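Local coordinates for DNA ligase D 3'-phosphoesterase domain-containing protein (PDB 5DMP), which probably trims 3' ends of DNA as a phosphoesterase in archaeal end-joining repair, hydrolysing phosphomonoesters and phosphodiesters, at residues W77-K89 against Q103-L115. Sequence-based numbering, arbitrary orientation.
Sequences WDIGTYRNLREEK and QGKIEVFLEGKKL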
ATOM      1  N   TRP A  77      -7.443   6.049  -0.504  1.00 25.36           N
ATOM      2  CA  TRP A  77      -7.484   5.715  -1.906  1.00 27.64           C
ATOM      3  C   TRP A  77      -7.952   4.270  -2.149  1.00 25.71           C
ATOM      4  O   TRP A  77      -8.622   4.000  -3.142  1.00 26.47           O
ATOM      5  CB  TRP A  77      -6.096   6.080  -2.560  1.00 27.86           C
ATOM      6  CG  TRP A  77      -6.039   5.828  -4.069  1.00 26.61           C
ATOM      7  CD1 TRP A  77      -6.298   6.746  -5.085  1.00 27.69           C
ATOM      8  CD2 TRP A  77      -5.668   4.578  -4.729  1.00 26.85           C
ATOM      9  NE1 TRP A  77      -6.073   6.117  -6.341  1.00 28.88           N
ATOM     10  CE2 TRP A  77      -5.742   4.800  -6.137  1.00 27.02           C
ATOM     11  CE3 TRP A  77      -5.316   3.299  -4.258  1.00 26.99           C
ATOM     12  CZ2 TRP A  77      -5.440   3.777  -7.075  1.00 26.88           C
ATOM     13  CZ3 TRP A  77      -5.005   2.267  -5.182  1.00 28.19           C
ATOM     14  CH2 TRP A  77      -5.093   2.540  -6.599  1.00 29.26           C
ATOM     15  N   ASP A  78      -7.599   3.300  -1.268  1.00 22.88           N
ATOM     16  CA  ASP A  78      -8.165   1.981  -1.352  1.00 23.68           C
ATOM     17  C   ASP A  78      -8.106   1.413   0.056  1.00 24.43           C
ATOM     18  O   ASP A  78      -7.281   1.859   0.865  1.00 23.98           O
ATOM     19  CB  ASP A  78      -7.329   1.035  -2.264  1.00 27.23           C
ATOM     20  CG  ASP A  78      -8.080  -0.227  -2.628  1.00 27.55           C
ATOM     21  OD1 ASP A  78      -9.331  -0.284  -2.446  1.00 30.51           O
ATOM     22  OD2 ASP A  78      -7.482  -1.257  -3.122  1.00 29.53           O
ATOM     23  N   ILE A  79      -9.012   0.517   0.386  1.00 26.82           N
ATOM     24  CA  ILE A  79      -9.010  -0.055   1.742  1.00 27.12           C
ATOM     25  C   ILE A  79      -9.664  -1.453   1.655  1.00 26.98           C
ATOM     26  O   ILE A  79     -10.464  -1.780   0.745  1.00 27.42           O
ATOM     27  CB  ILE A  79      -9.753   0.881   2.748  1.00 27.26           C
ATOM     28  CG1 ILE A  79      -9.406   0.488   4.203  1.00 29.02           C
ATOM     29  CG2 ILE A  79     -11.286   0.807   2.453  1.00 28.01           C
ATOM     30  CD1 ILE A  79      -9.762   1.587   5.217  1.00 28.06           C
ATOM     31  N   GLY A  80      -9.287  -2.326   2.565  1.00 25.88           N
ATOM     32  CA  GLY A  80      -9.895  -3.650   2.647  1.00 28.65           C
ATOM     33  C   GLY A  80      -9.058  -4.435   3.650  1.00 27.53           C
ATOM     34  O   GLY A  80      -8.663  -3.924   4.696  1.00 28.66           O
ATOM     35  N   THR A  81      -8.818  -5.680   3.319  1.00 26.11           N
ATOM     36  CA  THR A  81      -8.073  -6.574   4.182  1.00 27.06           C
ATOM     37  C   THR A  81      -7.055  -7.301   3.303  1.00 26.55           C
ATOM     38  O   THR A  81      -6.968  -7.001   2.087  1.00 27.18           O
ATOM     39  CB  THR A  81      -9.032  -7.637   4.839  1.00 31.62           C
ATOM     40  OG1 THR A  81      -9.727  -8.369   3.828  1.00 31.04           O
ATOM     41  CG2 THR A  81     -10.108  -6.934   5.739  1.00 37.26           C
ATOM     42  N   TYR A  82      -6.260  -8.203   3.876  1.00 25.80           N
ATOM     43  CA  TYR A  82      -5.353  -8.997   3.042  1.00 26.48           C
ATOM     44  C   TYR A  82      -5.177 -10.356   3.667  1.00 29.75           C
ATOM     45  O   TYR A  82      -5.509 -10.540   4.846  1.00 30.71           O
ATOM     46  CB  TYR A  82      -3.974  -8.261   2.935  1.00 26.32           C
ATOM     47  CG  TYR A  82      -3.170  -8.259   4.216  1.00 24.84           C
ATOM     48  CD1 TYR A  82      -2.248  -9.281   4.472  1.00 29.71           C
ATOM     49  CD2 TYR A  82      -3.300  -7.203   5.155  1.00 26.31           C
ATOM     50  CE1 TYR A  82      -1.467  -9.280   5.621  1.00 34.06           C
ATOM     51  CE2 TYR A  82      -2.542  -7.210   6.333  1.00 25.83           C
ATOM     52  CZ  TYR A  82      -1.659  -8.218   6.564  1.00 31.88           C
ATOM     53  OH  TYR A  82      -0.931  -8.196   7.710  1.00 34.11           O
ATOM     54  N   ARG A  83      -4.647 -11.294   2.896  1.00 26.66           N
ATOM     55  CA  ARG A  83      -4.361 -12.632   3.384  1.00 31.61           C
ATOM     56  C   ARG A  83      -2.872 -12.856   3.152  1.00 32.82           C
ATOM     57  O   ARG A  83      -2.300 -12.454   2.124  1.00 29.83           O
ATOM     58  CB  ARG A  83      -5.139 -13.732   2.577  1.00 30.53           C
ATOM     59  CG  ARG A  83      -6.641 -13.603   2.647  1.00 40.03           C
ATOM     60  CD  ARG A  83      -7.312 -14.774   1.923  1.00 39.50           C
ATOM     61  NE  ARG A  83      -7.716 -14.480   0.524  1.00 39.64           N
ATOM     62  CZ  ARG A  83      -7.090 -15.025  -0.471  1.00 35.52           C
ATOM     63  NH1 ARG A  83      -6.013 -15.808  -0.220  1.00 47.24           N
ATOM     64  NH2 ARG A  83      -7.538 -14.835  -1.717  1.00 31.34           N
ATOM     65  N   ASN A  84      -2.238 -13.544   4.098  1.00 28.31           N
ATOM     66  CA  ASN A  84      -0.803 -13.767   3.979  1.00 30.29           C
ATOM     67  C   ASN A  84      -0.597 -15.064   3.153  1.00 31.83           C
ATOM     68  O   ASN A  84      -0.882 -16.158   3.658  1.00 32.98           O
ATOM     69  CB  ASN A  84      -0.246 -13.989   5.384  1.00 31.16           C
ATOM     70  CG  ASN A  84       1.212 -14.424   5.349  1.00 34.97           C
ATOM     71  OD1 ASN A  84       1.880 -14.379   4.297  1.00 31.32           O
ATOM     72  ND2 ASN A  84       1.719 -14.801   6.506  1.00 38.47           N
ATOM     73  N   LEU A  85      -0.079 -14.949   1.918  1.00 29.81           N
ATOM     74  CA  LEU A  85       0.090 -16.126   1.056  1.00 27.49           C
ATOM     75  C   LEU A  85       1.179 -17.059   1.604  1.00 31.85           C
ATOM     76  O   LEU A  85       1.192 -18.257   1.259  1.00 34.67           O
ATOM     77  CB  LEU A  85       0.428 -15.697  -0.383  1.00 29.08           C
ATOM     78  CG  LEU A  85      -0.792 -15.018  -1.048  1.00 30.12           C
ATOM     79  CD1 LEU A  85      -0.413 -14.444  -2.378  1.00 35.04           C
ATOM     80  CD2 LEU A  85      -1.937 -16.001  -1.175  1.00 32.08           C
ATOM     81  N   ARG A  86       2.094 -16.514   2.408  1.00 32.75           N
ATOM     82  CA  ARG A  86       3.219 -17.336   2.916  1.00 34.73           C
ATOM     83  C   ARG A  86       2.856 -18.325   4.020  1.00 40.33           C
ATOM     84  O   ARG A  86       3.719 -19.106   4.438  1.00 41.60           O
ATOM     85  CB  ARG A  86       4.448 -16.479   3.265  1.00 31.53           C
ATOM     86  CG  ARG A  86       4.987 -15.788   2.006  1.00 35.31           C
ATOM     87  CD  ARG A  86       6.281 -15.066   2.223  1.00 34.20           C
ATOM     88  NE  ARG A  86       7.346 -16.074   2.325  1.00 37.96           N
ATOM     89  CZ  ARG A  86       8.537 -15.897   2.903  1.00 41.20           C
ATOM     90  NH1 ARG A  86       8.892 -14.729   3.436  1.00 33.07           N
ATOM     91  NH2 ARG A  86       9.409 -16.927   2.907  1.00 39.21           N
ATOM     92  N   GLU A  87       1.607 -18.291   4.487  1.00 42.21           N
ATOM     93  CA  GLU A  87       1.011 -19.370   5.337  1.00 47.54           C
ATOM     94  C   GLU A  87       0.526 -20.557   4.554  1.00 54.89           C
ATOM     95  O   GLU A  87       0.302 -21.651   5.133  1.00 43.26           O
ATOM     96  CB  GLU A  87      -0.167 -18.857   6.157  1.00 50.32           C
ATOM     97  CG  GLU A  87       0.212 -17.932   7.293  1.00 50.79           C
ATOM     98  CD  GLU A  87       0.843 -18.636   8.526  1.00 59.72           C
ATOM     99  OE1 GLU A  87       0.910 -17.977   9.589  1.00 64.52           O
ATOM    100  OE2 GLU A  87       1.280 -19.818   8.472  1.00 59.05           O
ATOM    101  N   GLU A  88       0.375 -20.374   3.242  1.00 44.17           N
ATOM    102  CA  GLU A  88      -0.105 -21.464   2.358  1.00 41.44           C
ATOM    103  C   GLU A  88       0.940 -22.326   1.756  1.00 49.47           C
ATOM    104  O   GLU A  88       1.041 -22.475   0.535  1.00 44.59           O
ATOM    105  CB  GLU A  88      -1.006 -20.880   1.307  1.00 44.53           C
ATOM    106  CG  GLU A  88      -2.100 -20.047   1.973  1.00 41.82           C
ATOM    107  CD  GLU A  88      -3.262 -19.817   1.026  1.00 53.87           C
ATOM    108  OE1 GLU A  88      -3.589 -20.761   0.238  1.00 51.97           O
ATOM    109  OE2 GLU A  88      -3.819 -18.696   1.044  1.00 51.72           O
ATOM    110  N   LYS A  89       1.732 -22.954   2.624  1.00 43.07           N
ATOM    111  CA  LYS A  89       2.954 -23.598   2.159  1.00 47.41           C
ATOM    112  C   LYS A  89       3.100 -24.928   2.871  1.00 40.12           C
ATOM    113  O   LYS A  89       2.474 -25.128   3.902  1.00 44.61           O
ATOM    114  CB  LYS A  89       4.164 -22.709   2.473  1.00 46.73           C
ATOM    115  CG  LYS A  89       4.067 -21.292   1.930  1.00 47.77           C
ATOM    116  CD  LYS A  89       4.637 -21.205   0.541  1.00 52.22           C
ATOM    117  CE  LYS A  89       4.388 -19.799   0.044  1.00 56.42           C
ATOM    118  NZ  LYS A  89       4.200 -19.793  -1.429  1.00 61.76           N
ATOM    119  N   GLN A 103      11.934 -11.164   7.597  1.00 41.38           N
ATOM    120  CA  GLN A 103      12.776 -11.683   6.520  1.00 39.29           C
ATOM    121  C   GLN A 103      12.896 -10.779   5.266  1.00 42.03           C
ATOM    122  O   GLN A 103      13.746 -11.019   4.405  1.00 39.61           O
ATOM    123  CB  GLN A 103      12.328 -13.098   6.135  1.00 46.35           C
ATOM    124  CG  GLN A 103      13.108 -13.754   4.984  1.00 54.51           C
ATOM    125  CD  GLN A 103      12.571 -15.143   4.604  1.00 59.24           C
ATOM    126  OE1 GLN A 103      11.461 -15.268   4.111  1.00 57.99           O
ATOM    127  NE2 GLN A 103      13.364 -16.191   4.856  1.00 60.78           N
ATOM    128  N   GLY A 104      12.065  -9.742   5.139  1.00 37.22           N
ATOM    129  CA  GLY A 104      12.137  -8.846   3.954  1.00 32.63           C
ATOM    130  C   GLY A 104      11.474  -9.455   2.709  1.00 32.56           C
ATOM    131  O   GLY A 104      11.831  -9.099   1.567  1.00 32.30           O
ATOM    132  N   LYS A 105      10.521 -10.376   2.923  1.00 31.42           N
ATOM    133  CA  LYS A 105       9.780 -10.968   1.806  1.00 31.41           C
ATOM    134  C   LYS A 105       8.318 -11.180   2.174  1.00 28.07           C
ATOM    135  O   LYS A 105       7.947 -12.130   2.881  1.00 28.89           O
ATOM    136  CB  LYS A 105      10.439 -12.304   1.351  1.00 31.89           C
ATOM    137  CG  LYS A 105       9.685 -13.025   0.228  1.00 33.10           C
ATOM    138  CD  LYS A 105      10.559 -14.227  -0.166  1.00 39.95           C
ATOM    139  CE  LYS A 105       9.865 -15.143  -1.133  1.00 45.68           C
ATOM    140  NZ  LYS A 105      10.832 -16.248  -1.403  1.00 53.60           N
ATOM    141  N   ILE A 106       7.464 -10.269   1.702  1.00 30.56           N
ATOM    142  CA  ILE A 106       6.060 -10.351   2.061  1.00 28.82           C
ATOM    143  C   ILE A 106       5.296 -10.659   0.763  1.00 27.00           C
ATOM    144  O   ILE A 106       5.500  -9.967  -0.268  1.00 27.18           O
ATOM    145  CB  ILE A 106       5.585  -8.954   2.601  1.00 29.53           C
ATOM    146  CG1 ILE A 106       6.265  -8.622   3.969  1.00 30.80           C
ATOM    147  CG2 ILE A 106       4.050  -8.881   2.702  1.00 27.49           C
ATOM    148  CD1 ILE A 106       6.115  -7.136   4.394  1.00 29.39           C
ATOM    149  N   GLU A 107       4.473 -11.695   0.813  1.00 25.98           N
ATOM    150  CA  GLU A 107       3.557 -12.020  -0.331  1.00 26.72           C
ATOM    151  C   GLU A 107       2.157 -12.121   0.183  1.00 29.10           C
ATOM    152  O   GLU A 107       1.872 -12.990   1.030  1.00 27.71           O
ATOM    153  CB  GLU A 107       3.984 -13.352  -0.985  1.00 29.29           C
ATOM    154  CG  GLU A 107       5.433 -13.211  -1.468  1.00 30.28           C
ATOM    155  CD  GLU A 107       6.071 -14.503  -1.997  1.00 40.44           C
ATOM    156  OE1 GLU A 107       5.661 -15.606  -1.570  1.00 44.78           O
ATOM    157  OE2 GLU A 107       6.964 -14.405  -2.890  1.00 38.06           O
ATOM    158  N   VAL A 108       1.261 -11.234  -0.314  1.00 26.01           N
ATOM    159  CA  VAL A 108      -0.086 -11.152   0.249  1.00 25.84           C
ATOM    160  C   VAL A 108      -1.128 -11.080  -0.882  1.00 27.46           C
ATOM    161  O   VAL A 108      -0.805 -10.644  -2.037  1.00 25.97           O
ATOM    162  CB  VAL A 108      -0.228  -9.872   1.118  1.00 25.93           C
ATOM    163  CG1 VAL A 108       0.528 -10.099   2.474  1.00 27.67           C
ATOM    164  CG2 VAL A 108       0.254  -8.569   0.405  1.00 25.93           C
ATOM    165  N   PHE A 109      -2.342 -11.496  -0.562  1.00 24.78           N
ATOM    166  CA  PHE A 109      -3.431 -11.323  -1.477  1.00 25.76           C
ATOM    167  C   PHE A 109      -4.206 -10.097  -0.954  1.00 25.28           C
ATOM    168  O   PHE A 109      -4.774 -10.158   0.148  1.00 26.33           O
ATOM    169  CB  PHE A 109      -4.347 -12.530  -1.460  1.00 26.72           C
ATOM    170  CG  PHE A 109      -5.352 -12.485  -2.596  1.00 26.79           C
ATOM    171  CD1 PHE A 109      -6.528 -11.705  -2.460  1.00 27.38           C
ATOM    172  CD2 PHE A 109      -5.087 -13.152  -3.821  1.00 28.34           C
ATOM    173  CE1 PHE A 109      -7.454 -11.605  -3.522  1.00 30.04           C
ATOM    174  CE2 PHE A 109      -6.023 -13.093  -4.859  1.00 28.28           C
ATOM    175  CZ  PHE A 109      -7.171 -12.285  -4.735  1.00 29.50           C
ATOM    176  N   LEU A 110      -4.194  -8.998  -1.704  1.00 24.80           N
ATOM    177  CA  LEU A 110      -4.868  -7.788  -1.204  1.00 25.09           C
ATOM    178  C   LEU A 110      -6.368  -7.917  -1.595  1.00 27.70           C
ATOM    179  O   LEU A 110      -6.716  -8.229  -2.756  1.00 28.60           O
ATOM    180  CB  LEU A 110      -4.308  -6.545  -1.887  1.00 23.53           C
ATOM    181  CG  LEU A 110      -2.822  -6.282  -1.576  1.00 23.89           C
ATOM    182  CD1 LEU A 110      -2.370  -5.010  -2.310  1.00 27.38           C
ATOM    183  CD2 LEU A 110      -2.520  -6.235  -0.051  1.00 23.30           C
ATOM    184  N   GLU A 111      -7.243  -7.645  -0.634  1.00 28.67           N
ATOM    185  CA  GLU A 111      -8.694  -7.633  -0.874  1.00 29.32           C
ATOM    186  C   GLU A 111      -9.202  -6.203  -0.714  1.00 30.01           C
ATOM    187  O   GLU A 111      -9.791  -5.795   0.322  1.00 30.13           O
ATOM    188  CB  GLU A 111      -9.367  -8.543   0.164  1.00 33.85           C
ATOM    189  CG  GLU A 111      -8.831  -9.980   0.076  1.00 41.21           C
ATOM    190  CD  GLU A 111      -9.078 -10.819   1.329  1.00 58.76           C
ATOM    191  OE1 GLU A 111      -8.784 -10.372   2.489  1.00 64.42           O
ATOM    192  OE2 GLU A 111      -9.536 -11.967   1.161  1.00 71.59           O
ATOM    193  N   GLY A 112      -8.963  -5.416  -1.731  1.00 26.61           N
ATOM    194  CA  GLY A 112      -9.377  -4.040  -1.733  1.00 26.94           C
ATOM    195  C   GLY A 112     -10.561  -3.804  -2.688  1.00 29.31           C
ATOM    196  O   GLY A 112     -11.129  -4.775  -3.287  1.00 30.31           O
ATOM    197  N   LYS A 113     -10.894  -2.537  -2.900  1.00 31.62           N
ATOM    198  CA  LYS A 113     -11.859  -2.155  -3.917  1.00 32.67           C
ATOM    199  C   LYS A 113     -11.137  -1.856  -5.218  1.00 35.13           C
ATOM    200  O   LYS A 113     -11.724  -2.043  -6.299  1.00 39.21           O
ATOM    201  CB  LYS A 113     -12.681  -0.928  -3.500  1.00 37.89           C
ATOM    202  CG  LYS A 113     -13.343  -1.085  -2.127  1.00 43.86           C
ATOM    203  CD  LYS A 113     -14.525  -2.053  -2.143  1.00 58.63           C
ATOM    204  CE  LYS A 113     -15.848  -1.295  -2.040  1.00 67.93           C
ATOM    205  NZ  LYS A 113     -16.923  -2.133  -2.630  1.00 73.17           N
ATOM    206  N   LYS A 114      -9.889  -1.401  -5.149  1.00 28.77           N
ATOM    207  CA  LYS A 114      -9.166  -1.081  -6.370  1.00 28.23           C
ATOM    208  C   LYS A 114      -8.133  -2.150  -6.719  1.00 35.25           C
ATOM    209  O   LYS A 114      -7.944  -2.503  -7.912  1.00 35.49           O
ATOM    210  CB  LYS A 114      -8.526   0.300  -6.354  1.00 29.56           C
ATOM    211  CG  LYS A 114      -9.587   1.453  -6.194  1.00 29.31           C
ATOM    212  CD  LYS A 114      -8.889   2.791  -6.142  1.00 29.95           C
ATOM    213  CE  LYS A 114      -9.909   3.942  -5.877  1.00 26.18           C
ATOM    214  NZ  LYS A 114      -9.172   5.212  -5.625  1.00 27.11           N
ATOM    215  N   LEU A 115      -7.424  -2.622  -5.703  1.00 28.43           N
ATOM    216  CA  LEU A 115      -6.441  -3.708  -5.849  1.00 27.46           C
ATOM    217  C   LEU A 115      -7.007  -4.979  -5.295  1.00 30.20           C
ATOM    218  O   LEU A 115      -7.522  -5.016  -4.158  1.00 29.89           O
ATOM    219  CB  LEU A 115      -5.144  -3.349  -5.085  1.00 28.91           C
ATOM    220  CG  LEU A 115      -4.314  -2.121  -5.405  1.00 31.05           C
ATOM    221  CD1 LEU A 115      -2.964  -2.297  -4.717  1.00 28.73           C
ATOM    222  CD2 LEU A 115      -4.150  -2.040  -6.955  1.00 33.37           C
TER
HETATM  223  O   HOH W   1     -11.870  -6.731   2.409  1.00 55.73           O
HETATM  224  O   HOH W   2       4.102 -12.675   3.470  1.00 31.15           O
HETATM  225  O   HOH W   3       3.419 -17.027  -3.009  1.00 59.70           O
HETATM  226  O   HOH W   4       3.066 -17.376  -1.290  1.00 68.94           O
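The carboxylate of Asp78 is gripped by a run of backbone N-H groups: Lys113 N reaches the syn lone pair of OD1 at 2.8 Å, Leu115 N meets OD2 from above the carboxylate plane at 2.9 Å, and Lys114 N adds a weak bond to each oxygen. Tyr6 OH also bonds to OD2, tying the turn after strand 105-111 to strand 5-12. The extended chain of Lys114 runs over the Trp77 indole, its NZ 3.2 Å from the five-membered ring's centroid (cation-pi) while donating to Trp77 O in the carbonyl plane and to Asp154 O. Strands 72-84 and 105-111 pair within the domain's antiparallel sheet, Thr81 with Glu111 and Arg83 with Phe109 as hydrogen-bonded pairs. On their face the Arg83 guanidinium lies on the Phe109 ring, planes 17° apart; a bend at chi3 (-97°) in the Arg83 chain turns NE into a salt bridge with Glu111 OE2, while Thr81 OG1 donates to OE1 at 2.6 Å. Arg86 grips Gln103 OE1 end-on with NH1 (2.7 Å) and NH2, guanidinium and amide nearly coplanar, and NH1 also donates to Lys105 O (2.8 Å). A leucine here would probably leave Gln103 OE1 and Lys105 O without their guanidinium donors.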